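Local coordinates for acyl-coenzyme A oxidase acox-1.1 (Caenorhabditis elegans, PDB 5K3H), which catalyses the first step of peroxisomal beta-oxidation, using FAD and oxygen to desaturate acyl-CoA to the (2E)-enoyl-CoA with release of hydrogen peroxide, at residues Y447-A452 with V529-A534; H384-G389 with R536-L541; S451-K456 with K509-M514. All blocks are in the same frame, centred on the assembly; numbering follows the deposited sequence.

How the interactions relate
From the N terminus, helix 382-408 comes first; its segment 384-389 waits until 536-541 to be met, so interaction 2 closes the longest loop. Within it, helix 437-456 starts both other contacts: interaction 3 closes first, when 451-456 meets 509-514 on helix 489-515, and interaction 1 follows, when 447-452 meets 529-534 on helix 520-553. The three contacts thus nest without crossing. Interactions 1 and 3 share Ser451 and Ala452, and Val449 touches Phe511. Interaction 1 also adjoins interaction 2, through Leu448 with His538 and Tyr447 with Ala385. Four helices distant in sequence are thereby tied together.

Interaction 1: residues Y447-A452 with V529-A534; sequences YLVKSA and VELNRA
Val449 and Leu531 make the tight end of this helix-helix contact: Val449 CG2 lies 3.6 Å from Leu531 CD2, the two side chains slanting across one another. With the chi1 of Val449 at 166°, CG2 stands anti to the carbonyl carbon and is the methyl that touches Leu531; Trp524 packs against both residues. About one turn on along helix 520-553, at Ala534, the fit is looser. Leu448 points at Ala534, yet its CD1 meets the backbone carbonyl first, 3.8 Å from Ala534 O, and stays 4.4 Å from Ala534 CB. No hydrogen bond joins the segments, so the junction is wholly van der Waals in kind.

Polar groups sit on the far flanks. Ser451 OG bonds back to Tyr447 O at 2.8 Å, on the other face of the carbonyl plane from Ser451 N, while Lys450 is exposed. On the opposing helix, Arg533 NH1 forms a salt bridge with Glu530 OE2 at 2.6 Å, and the same carboxylate oxygen is bonded by Tyr601 of the second subunit.

Such apolar helix packing belongs to the all-helical part of acyl-CoA oxidases; helix 520-553 also carries Arg533 and Ala534, residues of the ATP site shared between the dimer partners.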
loop_
_atom_site.group_PDB
_atom_site.type_symbol
_atom_site.label_atom_id
_atom_site.label_comp_id
_atom_site.label_asym_id
_atom_site.label_seq_id
_atom_site.Cartn_x
_atom_site.Cartn_y
_atom_site.Cartn_z
ATOM N N TYR B 447 11.907 26.325 -7.982
ATOM C CA TYR B 447 11.706 26.875 -9.313
ATOM C C TYR B 447 10.383 27.629 -9.431
ATOM O O TYR B 447 10.307 28.641 -10.132
ATOM C CB TYR B 447 11.795 25.749 -10.334
ATOM C CG TYR B 447 11.461 26.164 -11.736
ATOM C CD1 TYR B 447 12.327 26.956 -12.458
ATOM C CD2 TYR B 447 10.293 25.719 -12.354
ATOM C CE1 TYR B 447 12.031 27.335 -13.751
ATOM C CE2 TYR B 447 9.989 26.077 -13.640
ATOM C CZ TYR B 447 10.869 26.888 -14.332
ATOM O OH TYR B 447 10.591 27.271 -15.618
ATOM N N LEU B 448 9.318 27.131 -8.808
ATOM C CA LEU B 448 8.059 27.874 -8.864
ATOM C C LEU B 448 8.130 29.150 -8.038
ATOM O O LEU B 448 7.503 30.150 -8.395
ATOM C CB LEU B 448 6.885 27.011 -8.393
ATOM C CG LEU B 448 6.438 25.818 -9.240
ATOM C CD1 LEU B 448 5.399 25.065 -8.450
ATOM C CD2 LEU B 448 5.925 26.227 -10.618
ATOM N N VAL B 449 8.882 29.140 -6.934
ATOM C CA VAL B 449 9.049 30.352 -6.135
ATOM C C VAL B 449 9.871 31.395 -6.893
ATOM O O VAL B 449 9.546 32.589 -6.876
ATOM C CB VAL B 449 9.667 30.008 -4.772
ATOM C CG1 VAL B 449 10.147 31.257 -4.094
ATOM C CG2 VAL B 449 8.637 29.330 -3.916
ATOM N N LYS B 450 10.953 30.967 -7.551
ATOM C CA LYS B 450 11.699 31.866 -8.429
ATOM C C LYS B 450 10.799 32.450 -9.516
ATOM O O LYS B 450 10.982 33.600 -9.938
ATOM C CB LYS B 450 12.859 31.126 -9.078
ATOM C CG LYS B 450 13.563 31.963 -10.125
ATOM C CD LYS B 450 14.495 31.108 -10.994
ATOM C CE LYS B 450 13.780 30.727 -12.313
ATOM N NZ LYS B 450 14.602 29.832 -13.184
ATOM N N SER B 451 9.876 31.636 -10.043
ATOM C CA SER B 451 8.926 32.110 -11.050
ATOM C C SER B 451 7.876 33.062 -10.455
ATOM O O SER B 451 7.416 33.991 -11.134
ATOM C CB SER B 451 8.274 30.906 -11.735
ATOM O OG SER B 451 9.283 30.061 -12.274
ATOM N N ALA B 452 7.432 32.808 -9.216
ATOM C CA ALA B 452 6.534 33.744 -8.549
ATOM C C ALA B 452 7.223 35.083 -8.308
ATOM O O ALA B 452 6.577 36.137 -8.352
ATOM C CB ALA B 452 6.035 33.160 -7.228
ATOM N N VAL B 529 4.954 22.658 3.462
ATOM C CA VAL B 529 3.761 21.883 3.102
ATOM C C VAL B 529 2.947 22.620 2.050
ATOM O O VAL B 529 2.444 22.020 1.101
ATOM C CB VAL B 529 2.898 21.584 4.340
ATOM C CG1 VAL B 529 1.609 20.914 3.921
ATOM C CG2 VAL B 529 3.630 20.742 5.322
ATOM N N GLU B 530 2.760 23.927 2.228
ATOM C CA GLU B 530 2.068 24.718 1.214
ATOM C C GLU B 530 2.862 24.755 -0.085
ATOM O O GLU B 530 2.275 24.790 -1.167
ATOM C CB GLU B 530 1.822 26.151 1.727
ATOM C CG GLU B 530 0.887 26.250 2.943
ATOM C CD GLU B 530 -0.560 25.867 2.647
ATOM O OE1 GLU B 530 -1.085 26.290 1.616
ATOM O OE2 GLU B 530 -1.193 25.151 3.446
ATOM N N LEU B 531 4.192 24.773 0.002
ATOM C CA LEU B 531 5.013 24.836 -1.201
ATOM C C LEU B 531 4.910 23.551 -2.003
ATOM O O LEU B 531 4.905 23.584 -3.233
ATOM C CB LEU B 531 6.468 25.116 -0.825
ATOM C CG LEU B 531 6.844 26.488 -0.238
ATOM C CD1 LEU B 531 8.232 26.443 0.449
ATOM C CD2 LEU B 531 6.797 27.565 -1.328
ATOM N N ASN B 532 4.828 22.401 -1.324
ATOM C CA ASN B 532 4.681 21.134 -2.035
ATOM C C ASN B 532 3.327 21.008 -2.710
ATOM O O ASN B 532 3.230 20.435 -3.805
ATOM C CB ASN B 532 4.869 19.957 -1.087
ATOM C CG ASN B 532 6.293 19.610 -0.897
ATOM O OD1 ASN B 532 7.180 20.221 -1.490
ATOM N ND2 ASN B 532 6.535 18.581 -0.114
ATOM N N ARG B 533 2.266 21.495 -2.054
ATOM C CA ARG B 533 0.948 21.504 -2.679
ATOM C C ARG B 533 0.995 22.200 -4.034
ATOM O O ARG B 533 0.393 21.729 -5.007
ATOM C CB ARG B 533 -0.066 22.178 -1.750
ATOM C CG ARG B 533 -0.441 21.339 -0.536
ATOM C CD ARG B 533 -1.359 22.059 0.475
ATOM N NE ARG B 533 -1.721 21.119 1.545
ATOM C CZ ARG B 533 -2.115 21.455 2.767
ATOM N NH1 ARG B 533 -2.216 22.734 3.109
ATOM N NH2 ARG B 533 -2.396 20.508 3.653
ATOM N N ALA B 534 1.729 23.313 -4.117
ATOM C CA ALA B 534 1.856 24.040 -5.371
ATOM C C ALA B 534 2.582 23.216 -6.427
ATOM O O ALA B 534 2.213 23.240 -7.612
ATOM C CB ALA B 534 2.592 25.344 -5.121
#

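Interaction 2: residues H384-G389 with R536-L541; sequences HALTSG and RLHTRL
Thr539 has its CB directed toward Gly389, where the two helices come close: Gly389 CA and Thr539 CA lie 5.8 Å apart. Both branches of the threonine lie against the glycine backbone: Thr539 OG1 is 3.6 Å from Gly389 CA, and Thr539 CG2 is 3.6 Å from Gly389 C, with the carbonyl oxygen next to it. The branches are placed by a chi1 of -57°, which sets OG1 beside the backbone N and CG2 anti to it. OG1 is also turned back to its own helix, where it hydrogen-bonds Ser535 O. A beta carbon modelled on Gly389 would fall 2.3 Å from Thr539 OG1, a clash, so the missing side chain is what allows the approach. An alanine in place of Thr539 is likely to leave a gap beside Gly389 and to deprive Ser535 O of its hydroxyl partner.

Beside this pair, Leu386 reaches across to His538, its CD1 4.3 Å from His538 NE2 and oblique to the imidazole. The other ring nitrogen, ND1, is hydrogen-bonded to Tyr469 OH, which is likely to limit rotation of the ring.

Helices 382-408 and 437-456 both meet Thr539, through Leu390 and Val393 of the one and Leu444 of the other. Leu441 touches the ATP-site residue Arg536, while helix 489-515 packs on Leu537 and Leu541.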
loop_
_atom_site.group_PDB
_atom_site.type_symbol
_atom_site.label_atom_id
_atom_site.label_comp_id
_atom_site.label_asym_id
_atom_site.label_seq_id
_atom_site.Cartn_x
_atom_site.Cartn_y
_atom_site.Cartn_z
ATOM N N HIS B 384 14.060 20.179 -15.890
ATOM C CA HIS B 384 14.555 19.417 -14.755
ATOM C C HIS B 384 13.657 19.612 -13.548
ATOM O O HIS B 384 13.540 18.707 -12.709
ATOM C CB HIS B 384 15.994 19.818 -14.418
ATOM C CG HIS B 384 16.587 19.052 -13.269
ATOM N ND1 HIS B 384 16.826 17.692 -13.318
ATOM C CD2 HIS B 384 16.971 19.455 -12.032
ATOM C CE1 HIS B 384 17.342 17.294 -12.166
ATOM N NE2 HIS B 384 17.438 18.344 -11.367
ATOM N N ALA B 385 13.030 20.791 -13.441
ATOM C CA ALA B 385 12.095 21.068 -12.352
ATOM C C ALA B 385 10.810 20.260 -12.497
ATOM O O ALA B 385 10.346 19.626 -11.537
ATOM C CB ALA B 385 11.781 22.559 -12.322
ATOM N N LEU B 386 10.233 20.260 -13.700
ATOM C CA LEU B 386 8.990 19.540 -13.950
ATOM C C LEU B 386 9.171 18.042 -13.762
ATOM O O LEU B 386 8.336 17.374 -13.141
ATOM C CB LEU B 386 8.502 19.855 -15.363
ATOM C CG LEU B 386 7.363 18.987 -15.907
ATOM C CD1 LEU B 386 6.009 19.394 -15.337
ATOM C CD2 LEU B 386 7.374 19.032 -17.444
ATOM N N THR B 387 10.253 17.499 -14.319
ATOM C CA THR B 387 10.591 16.088 -14.173
ATOM C C THR B 387 10.697 15.678 -12.703
ATOM O O THR B 387 10.304 14.568 -12.330
ATOM C CB THR B 387 11.895 15.838 -14.925
ATOM O OG1 THR B 387 11.602 15.828 -16.325
ATOM C CG2 THR B 387 12.554 14.516 -14.525
ATOM N N SER B 388 11.235 16.556 -11.852
ATOM C CA SER B 388 11.295 16.230 -10.430
ATOM C C SER B 388 9.897 16.028 -9.864
ATOM O O SER B 388 9.659 15.098 -9.085
ATOM C CB SER B 388 11.999 17.346 -9.651
ATOM O OG SER B 388 13.071 17.894 -10.396
ATOM N N GLY B 389 8.968 16.912 -10.223
ATOM C CA GLY B 389 7.593 16.742 -9.798
ATOM C C GLY B 389 6.945 15.528 -10.426
ATOM O O GLY B 389 6.230 14.784 -9.754
ATOM N N ARG B 536 2.722 19.976 -6.733
ATOM C CA ARG B 536 1.819 18.920 -7.195
ATOM C C ARG B 536 0.753 19.453 -8.156
ATOM O O ARG B 536 0.449 18.828 -9.175
ATOM C CB ARG B 536 1.157 18.245 -5.991
ATOM C CG ARG B 536 2.107 17.433 -5.136
ATOM C CD ARG B 536 1.357 16.515 -4.174
ATOM N NE ARG B 536 2.210 16.065 -3.084
ATOM C CZ ARG B 536 2.228 16.613 -1.875
ATOM N NH1 ARG B 536 1.404 17.607 -1.603
ATOM N NH2 ARG B 536 3.059 16.163 -0.938
ATOM N N LEU B 537 0.120 20.578 -7.818
ATOM C CA LEU B 537 -0.899 21.120 -8.713
ATOM C C LEU B 537 -0.295 21.470 -10.069
ATOM O O LEU B 537 -0.894 21.217 -11.115
ATOM C CB LEU B 537 -1.568 22.332 -8.062
ATOM C CG LEU B 537 -2.423 22.043 -6.815
ATOM C CD1 LEU B 537 -2.791 23.319 -6.112
ATOM C CD2 LEU B 537 -3.695 21.265 -7.190
ATOM N N HIS B 538 0.907 22.028 -10.065
ATOM C CA HIS B 538 1.580 22.359 -11.311
ATOM C C HIS B 538 1.863 21.100 -12.123
ATOM O O HIS B 538 1.616 21.057 -13.340
ATOM C CB HIS B 538 2.857 23.123 -10.970
ATOM C CG HIS B 538 3.768 23.336 -12.131
ATOM N ND1 HIS B 538 3.615 24.391 -13.009
ATOM C CD2 HIS B 538 4.876 22.661 -12.529
ATOM C CE1 HIS B 538 4.578 24.340 -13.913
ATOM N NE2 HIS B 538 5.358 23.306 -13.641
ATOM N N THR B 539 2.335 20.044 -11.444
ATOM C CA THR B 539 2.656 18.794 -12.120
ATOM C C THR B 539 1.395 18.137 -12.677
ATOM O O THR B 539 1.383 17.695 -13.830
ATOM C CB THR B 539 3.386 17.860 -11.144
ATOM O OG1 THR B 539 4.565 18.514 -10.650
ATOM C CG2 THR B 539 3.779 16.563 -11.832
ATOM N N ARG B 540 0.316 18.109 -11.883
ATOM C CA ARG B 540 -0.960 17.578 -12.360
ATOM C C ARG B 540 -1.507 18.401 -13.526
ATOM O O ARG B 540 -2.116 17.847 -14.452
ATOM C CB ARG B 540 -1.968 17.497 -11.208
ATOM C CG ARG B 540 -1.517 16.519 -10.118
ATOM C CD ARG B 540 -2.368 16.540 -8.862
ATOM N NE ARG B 540 -3.651 15.874 -9.039
ATOM C CZ ARG B 540 -4.494 15.608 -8.046
ATOM N NH1 ARG B 540 -4.193 15.948 -6.809
ATOM N NH2 ARG B 540 -5.639 14.998 -8.280
ATOM N N LEU B 541 -1.330 19.723 -13.492
ATOM C CA LEU B 541 -1.767 20.541 -14.622
ATOM C C LEU B 541 -1.045 20.144 -15.909
ATOM O O LEU B 541 -1.669 20.038 -16.973
ATOM C CB LEU B 541 -1.553 22.021 -14.313
ATOM C CG LEU B 541 -1.499 22.967 -15.516
ATOM C CD1 LEU B 541 -2.866 23.045 -16.216
ATOM C CD2 LEU B 541 -1.026 24.341 -15.056
#

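Interaction 3: residues S451-K456 with K509-M514; sequences SAALVK and KFFGLM
Both close pairs of this contact involve Phe511, whose CB is directed toward the segment carrying Ala453 and Lys456. The apolar share is modest. Phe511 CZ comes 4.2 Å from Ala453 CB, and the methyl approaches the ring obliquely. Ala452, which points to the same neighbour, is partly covered by it although its CB stays slightly farther off. The phenyl ring is placed by a chi1 of -60°, which sets CG anti to the carbonyl carbon and directs the ring toward the helix that carries Ala453.

A charged group makes the second kind of contact. The chain of Lys456 leaves with CG anti to the backbone N, bends at chi3 (-77°), and runs past Phe511 in the opposite sense, bringing Lys456 NZ to 3.7 Å from Phe511 CD2. The ammonium approaches the ring obliquely. It also makes a weak hydrogen bond to Asn508 OD1, one residue before the segment, and Lys456 remains exposed at this edge of the protein.

No hydrogen bond links the two segments, and the contact lies at the surface, where helix 437-456 ends. Around it, helix 520-553 packs on helix 489-515 through Phe510, Lys509 and Met514: Trp524 meets Phe510 edge-to-face, and Lys509 NZ bonds Lys526 O. On helix 437-456, Ser451 and Val455 are touched by the loop residue Leu463.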
loop_
_atom_site.group_PDB
_atom_site.type_symbol
_atom_site.label_atom_id
_atom_site.label_comp_id
_atom_site.label_asym_id
_atom_site.label_seq_id
_atom_site.Cartn_x
_atom_site.Cartn_y
_atom_site.Cartn_z
ATOM N N SER B 451 9.876 31.636 -10.043
ATOM C CA SER B 451 8.926 32.110 -11.050
ATOM C C SER B 451 7.876 33.062 -10.455
ATOM O O SER B 451 7.416 33.991 -11.134
ATOM C CB SER B 451 8.274 30.906 -11.735
ATOM O OG SER B 451 9.283 30.061 -12.274
ATOM N N ALA B 452 7.432 32.808 -9.216
ATOM C CA ALA B 452 6.534 33.744 -8.549
ATOM C C ALA B 452 7.223 35.083 -8.308
ATOM O O ALA B 452 6.577 36.137 -8.352
ATOM C CB ALA B 452 6.035 33.160 -7.228
ATOM N N ALA B 453 8.530 35.060 -8.026
ATOM C CA ALA B 453 9.284 36.299 -7.829
ATOM C C ALA B 453 9.346 37.130 -9.109
ATOM O O ALA B 453 9.242 38.364 -9.058
ATOM C CB ALA B 453 10.689 35.988 -7.321
ATOM N N LEU B 454 9.537 36.479 -10.264
ATOM C CA LEU B 454 9.487 37.202 -11.533
ATOM C C LEU B 454 8.145 37.892 -11.713
ATOM O O LEU B 454 8.087 39.074 -12.079
ATOM C CB LEU B 454 9.755 36.264 -12.710
ATOM C CG LEU B 454 11.139 35.656 -12.953
ATOM C CD1 LEU B 454 11.084 34.703 -14.119
ATOM C CD2 LEU B 454 12.103 36.756 -13.284
ATOM N N VAL B 455 7.049 37.173 -11.448
ATOM C CA VAL B 455 5.715 37.743 -11.644
ATOM C C VAL B 455 5.526 38.970 -10.763
ATOM O O VAL B 455 5.141 40.042 -11.243
ATOM C CB VAL B 455 4.622 36.689 -11.380
ATOM C CG1 VAL B 455 3.243 37.341 -11.413
ATOM C CG2 VAL B 455 4.699 35.561 -12.405
ATOM N N LYS B 456 5.813 38.838 -9.463
ATOM C CA LYS B 456 5.574 39.939 -8.531
ATOM C C LYS B 456 6.344 41.191 -8.938
ATOM O O LYS B 456 5.835 42.311 -8.802
ATOM C CB LYS B 456 5.945 39.527 -7.102
ATOM C CG LYS B 456 5.902 40.685 -6.111
ATOM C CD LYS B 456 6.446 40.324 -4.723
ATOM C CE LYS B 456 5.445 39.509 -3.905
ATOM N NZ LYS B 456 5.914 39.343 -2.491
ATOM N N LYS B 509 3.700 33.350 1.368
ATOM C CA LYS B 509 3.892 32.921 2.755
ATOM C C LYS B 509 5.381 32.879 3.096
ATOM O O LYS B 509 5.806 33.364 4.151
ATOM C CB LYS B 509 3.243 31.558 3.000
ATOM C CG LYS B 509 3.504 31.039 4.417
ATOM C CD LYS B 509 2.947 29.629 4.650
ATOM C CE LYS B 509 3.096 29.218 6.121
ATOM N NZ LYS B 509 2.463 27.887 6.394
ATOM N N PHE B 510 6.180 32.290 2.203
ATOM C CA PHE B 510 7.628 32.260 2.368
ATOM C C PHE B 510 8.205 33.679 2.384
ATOM O O PHE B 510 8.922 34.058 3.318
ATOM C CB PHE B 510 8.222 31.402 1.241
ATOM C CG PHE B 510 9.714 31.416 1.164
ATOM C CD1 PHE B 510 10.491 31.090 2.266
ATOM C CD2 PHE B 510 10.344 31.729 -0.025
ATOM C CE1 PHE B 510 11.875 31.086 2.179
ATOM C CE2 PHE B 510 11.711 31.731 -0.115
ATOM C CZ PHE B 510 12.478 31.413 0.987
ATOM N N PHE B 511 7.893 34.480 1.358
ATOM C CA PHE B 511 8.360 35.863 1.319
ATOM C C PHE B 511 7.906 36.635 2.552
ATOM O O PHE B 511 8.694 37.372 3.157
ATOM C CB PHE B 511 7.828 36.572 0.076
ATOM C CG PHE B 511 8.250 35.955 -1.233
ATOM C CD1 PHE B 511 9.482 35.340 -1.375
ATOM C CD2 PHE B 511 7.388 35.992 -2.332
ATOM C CE1 PHE B 511 9.855 34.778 -2.595
ATOM C CE2 PHE B 511 7.750 35.435 -3.549
ATOM C CZ PHE B 511 8.990 34.827 -3.683
ATOM N N GLY B 512 6.646 36.464 2.961
ATOM C CA GLY B 512 6.137 37.260 4.066
ATOM C C GLY B 512 6.871 37.015 5.369
ATOM O O GLY B 512 7.157 37.954 6.109
ATOM N N LEU B 513 7.185 35.749 5.667
ATOM C CA LEU B 513 7.902 35.408 6.896
ATOM C C LEU B 513 9.306 36.004 6.908
ATOM O O LEU B 513 9.795 36.431 7.962
ATOM C CB LEU B 513 7.969 33.889 7.079
ATOM C CG LEU B 513 6.656 33.233 7.513
ATOM C CD1 LEU B 513 6.732 31.719 7.338
ATOM C CD2 LEU B 513 6.303 33.581 8.925
ATOM N N MET B 514 9.977 36.041 5.757
ATOM C CA MET B 514 11.275 36.697 5.718
ATOM C C MET B 514 11.130 38.200 5.945
ATOM O O MET B 514 11.874 38.796 6.738
ATOM C CB MET B 514 11.983 36.408 4.390
ATOM C CG MET B 514 12.475 34.971 4.219
ATOM S SD MET B 514 13.597 34.826 2.813
ATOM C CE MET B 514 12.472 35.021 1.443
#